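Local coordinates for protein hypothetical aldose 1-epimerase (PDB 3TY1) that is of uncertain function but probably binds carbohydrate, as a putative aldose 1-epimerase with the supersandwich fold of the galactose mutarotase clan, at residues L219-F225 and W246-G251. Residues are numbered along the deposited sequence; the frame is centred on the assembly and turned at random.
Sequences LEEGARF and WQTYQG
The Y249 ring packs against L219, A223 and F225 where a loop is laid, as a single antiparallel beta bridge (R224 with T248), along the start of strand 224-229, outermost within this chain in the ten-stranded sheet of this supersandwich fold. Three backbone bonds define the pairing: G222 N to Y249 O (2.9 Å), Y249 N to A223 O (2.8 Å) and F225 N to Q247 O (2.7 Å). In the last, F225 N reaches Q247 O from above the carbonyl plane, 38° out of it and away from the lone-pair direction. A type II turn from E220 to A223, closed by A223 N to E220 O, delivers G222 N to its acceptor.

Followed outward, Y249 CB lies 3.8 Å from L219 CD1. A chi1 of -66° sets CG beside the backbone N, 3.4 Å from the same methyl, which covers one ring face in a CH-pi contact 19° off the normal; CD1 and CE1 also lie under it. At the edge, CD2 lies by A223 O and C, and CE2 by R224 C, so the A223-R224 backbone follows the ring's edge; A223 CB also touches CD2. CZ approaches F225 CB, and OH reaches it too while hydrogen-bonding T313 OG1, tying the loop to strand 311-318.

F225 meets W246 edge to edge, CD2 to CZ3 at 3.7 Å. At the solvent-facing end, one water accepts from G251 N and donates to E221 OE1, 2.8 Å from each atom.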
loop_
_atom_site.group_PDB
_atom_site.type_symbol
_atom_site.label_atom_id
_atom_site.label_comp_id
_atom_site.label_asym_id
_atom_site.label_seq_id
_atom_site.Cartn_x
_atom_site.Cartn_y
_atom_site.Cartn_z
ATOM N N LEU A 219 8.708 17.738 -29.349
ATOM C CA LEU A 219 7.649 18.706 -29.084
ATOM C C LEU A 219 8.295 20.059 -28.865
ATOM O O LEU A 219 9.314 20.164 -28.195
ATOM C CB LEU A 219 6.799 18.312 -27.865
ATOM C CG LEU A 219 5.554 19.131 -27.609
ATOM C CD1 LEU A 219 4.546 18.975 -28.736
ATOM C CD2 LEU A 219 4.933 18.678 -26.260
ATOM N N GLU A 220 7.711 21.060 -29.506
ATOM C CA GLU A 220 8.125 22.453 -29.464
ATOM C C GLU A 220 7.040 23.255 -30.180
ATOM O O GLU A 220 6.137 22.680 -30.797
ATOM C CB GLU A 220 9.464 22.656 -30.180
ATOM C CG GLU A 220 9.473 22.226 -31.669
ATOM C CD GLU A 220 10.823 22.355 -32.337
ATOM O OE1 GLU A 220 11.817 22.606 -31.642
ATOM O OE2 GLU A 220 10.881 22.200 -33.580
ATOM N N GLU A 221 7.106 24.567 -30.040
ATOM C CA GLU A 221 6.270 25.483 -30.814
ATOM C C GLU A 221 6.451 25.175 -32.305
ATOM O O GLU A 221 7.580 25.124 -32.797
ATOM C CB GLU A 221 6.694 26.935 -30.561
ATOM C CG GLU A 221 5.757 27.946 -31.170
ATOM C CD GLU A 221 6.083 29.361 -30.733
ATOM O OE1 GLU A 221 6.081 29.652 -29.512
ATOM O OE2 GLU A 221 6.328 30.191 -31.610
ATOM N N GLY A 222 5.343 24.967 -33.008
ATOM C CA GLY A 222 5.381 24.709 -34.443
ATOM C C GLY A 222 5.564 23.235 -34.773
ATOM O O GLY A 222 5.599 22.865 -35.942
ATOM N N ALA A 223 5.667 22.382 -33.760
ATOM C CA ALA A 223 5.663 20.930 -34.000
ATOM C C ALA A 223 4.288 20.601 -34.510
ATOM O O ALA A 223 3.328 21.367 -34.284
ATOM C CB ALA A 223 5.928 20.136 -32.684
ATOM N N ARG A 224 4.178 19.442 -35.143
ATOM C CA ARG A 224 2.957 19.047 -35.816
ATOM C C ARG A 224 2.552 17.634 -35.438
ATOM O O ARG A 224 3.416 16.786 -35.169
ATOM C CB ARG A 224 3.131 19.159 -37.355
ATOM C CG ARG A 224 3.268 20.591 -37.836
ATOM C CD ARG A 224 3.328 20.734 -39.330
ATOM N NE ARG A 224 4.458 20.001 -39.883
ATOM C CZ ARG A 224 4.419 19.063 -40.836
ATOM N NH1 ARG A 224 3.285 18.690 -41.427
ATOM N NH2 ARG A 224 5.556 18.501 -41.224
ATOM N N PHE A 225 1.242 17.407 -35.392
ATOM C CA PHE A 225 0.674 16.086 -35.206
ATOM C C PHE A 225 0.172 15.648 -36.561
ATOM O O PHE A 225 -0.609 16.367 -37.197
ATOM C CB PHE A 225 -0.469 16.057 -34.191
ATOM C CG PHE A 225 -1.144 14.729 -34.106
ATOM C CD1 PHE A 225 -0.483 13.635 -33.590
ATOM C CD2 PHE A 225 -2.429 14.554 -34.587
ATOM C CE1 PHE A 225 -1.117 12.380 -33.535
ATOM C CE2 PHE A 225 -3.059 13.304 -34.521
ATOM C CZ PHE A 225 -2.402 12.236 -33.996
ATOM N N TRP A 246 -5.677 21.700 -34.638
ATOM C CA TRP A 246 -5.344 20.387 -34.068
ATOM C C TRP A 246 -3.998 19.850 -34.502
ATOM O O TRP A 246 -3.334 19.197 -33.714
ATOM C CB TRP A 246 -6.442 19.338 -34.337
ATOM C CG TRP A 246 -6.674 18.960 -35.790
ATOM C CD1 TRP A 246 -7.535 19.565 -36.679
ATOM C CD2 TRP A 246 -6.063 17.883 -36.502
ATOM N NE1 TRP A 246 -7.473 18.950 -37.893
ATOM C CE2 TRP A 246 -6.590 17.905 -37.823
ATOM C CE3 TRP A 246 -5.093 16.916 -36.172
ATOM C CZ2 TRP A 246 -6.188 16.993 -38.812
ATOM C CZ3 TRP A 246 -4.706 15.992 -37.152
ATOM C CH2 TRP A 246 -5.253 16.041 -38.460
ATOM N N GLN A 247 -3.577 20.159 -35.730
ATOM C CA GLN A 247 -2.337 19.629 -36.278
ATOM C C GLN A 247 -1.067 20.301 -35.735
ATOM O O GLN A 247 0.005 19.780 -35.978
ATOM C CB GLN A 247 -2.303 19.774 -37.806
ATOM C CG GLN A 247 -3.438 19.053 -38.551
ATOM C CD GLN A 247 -3.545 19.423 -40.042
ATOM O OE1 GLN A 247 -4.111 20.469 -40.409
ATOM N NE2 GLN A 247 -3.048 18.542 -40.900
ATOM N N THR A 248 -1.179 21.449 -35.065
ATOM C CA THR A 248 -0.016 22.267 -34.716
ATOM C C THR A 248 0.040 22.470 -33.215
ATOM O O THR A 248 -0.981 22.678 -32.568
ATOM C CB THR A 248 -0.058 23.618 -35.467
ATOM O OG1 THR A 248 -0.107 23.353 -36.884
ATOM C CG2 THR A 248 1.170 24.466 -35.176
ATOM N N TYR A 249 1.247 22.386 -32.660
ATOM C CA TYR A 249 1.459 22.571 -31.222
ATOM C C TYR A 249 1.973 23.974 -30.905
ATOM O O TYR A 249 2.774 24.550 -31.656
ATOM C CB TYR A 249 2.463 21.528 -30.677
ATOM C CG TYR A 249 1.997 20.093 -30.711
ATOM C CD1 TYR A 249 1.245 19.548 -29.665
ATOM C CD2 TYR A 249 2.336 19.257 -31.764
ATOM C CE1 TYR A 249 0.811 18.243 -29.696
ATOM C CE2 TYR A 249 1.947 17.905 -31.774
ATOM C CZ TYR A 249 1.180 17.408 -30.742
ATOM O OH TYR A 249 0.787 16.094 -30.755
ATOM N N GLN A 250 1.515 24.504 -29.771
ATOM C CA GLN A 250 2.044 25.727 -29.180
ATOM C C GLN A 250 3.332 25.402 -28.400
ATOM O O GLN A 250 3.627 24.246 -28.104
ATOM C CB GLN A 250 1.031 26.326 -28.193
ATOM C CG GLN A 250 -0.299 26.773 -28.820
ATOM C CD GLN A 250 -1.304 27.325 -27.796
ATOM O OE1 GLN A 250 -0.944 27.756 -26.700
ATOM N NE2 GLN A 250 -2.564 27.309 -28.162
ATOM N N GLY A 251 4.078 26.458 -28.067
ATOM C CA GLY A 251 5.227 26.371 -27.178
ATOM C C GLY A 251 4.675 26.188 -25.756
ATOM O O GLY A 251 3.444 26.194 -25.562
HETATM O O HOH W 1 3.501 29.079 -28.689
HETATM O O HOH W 2 -1.455 16.937 -39.735
#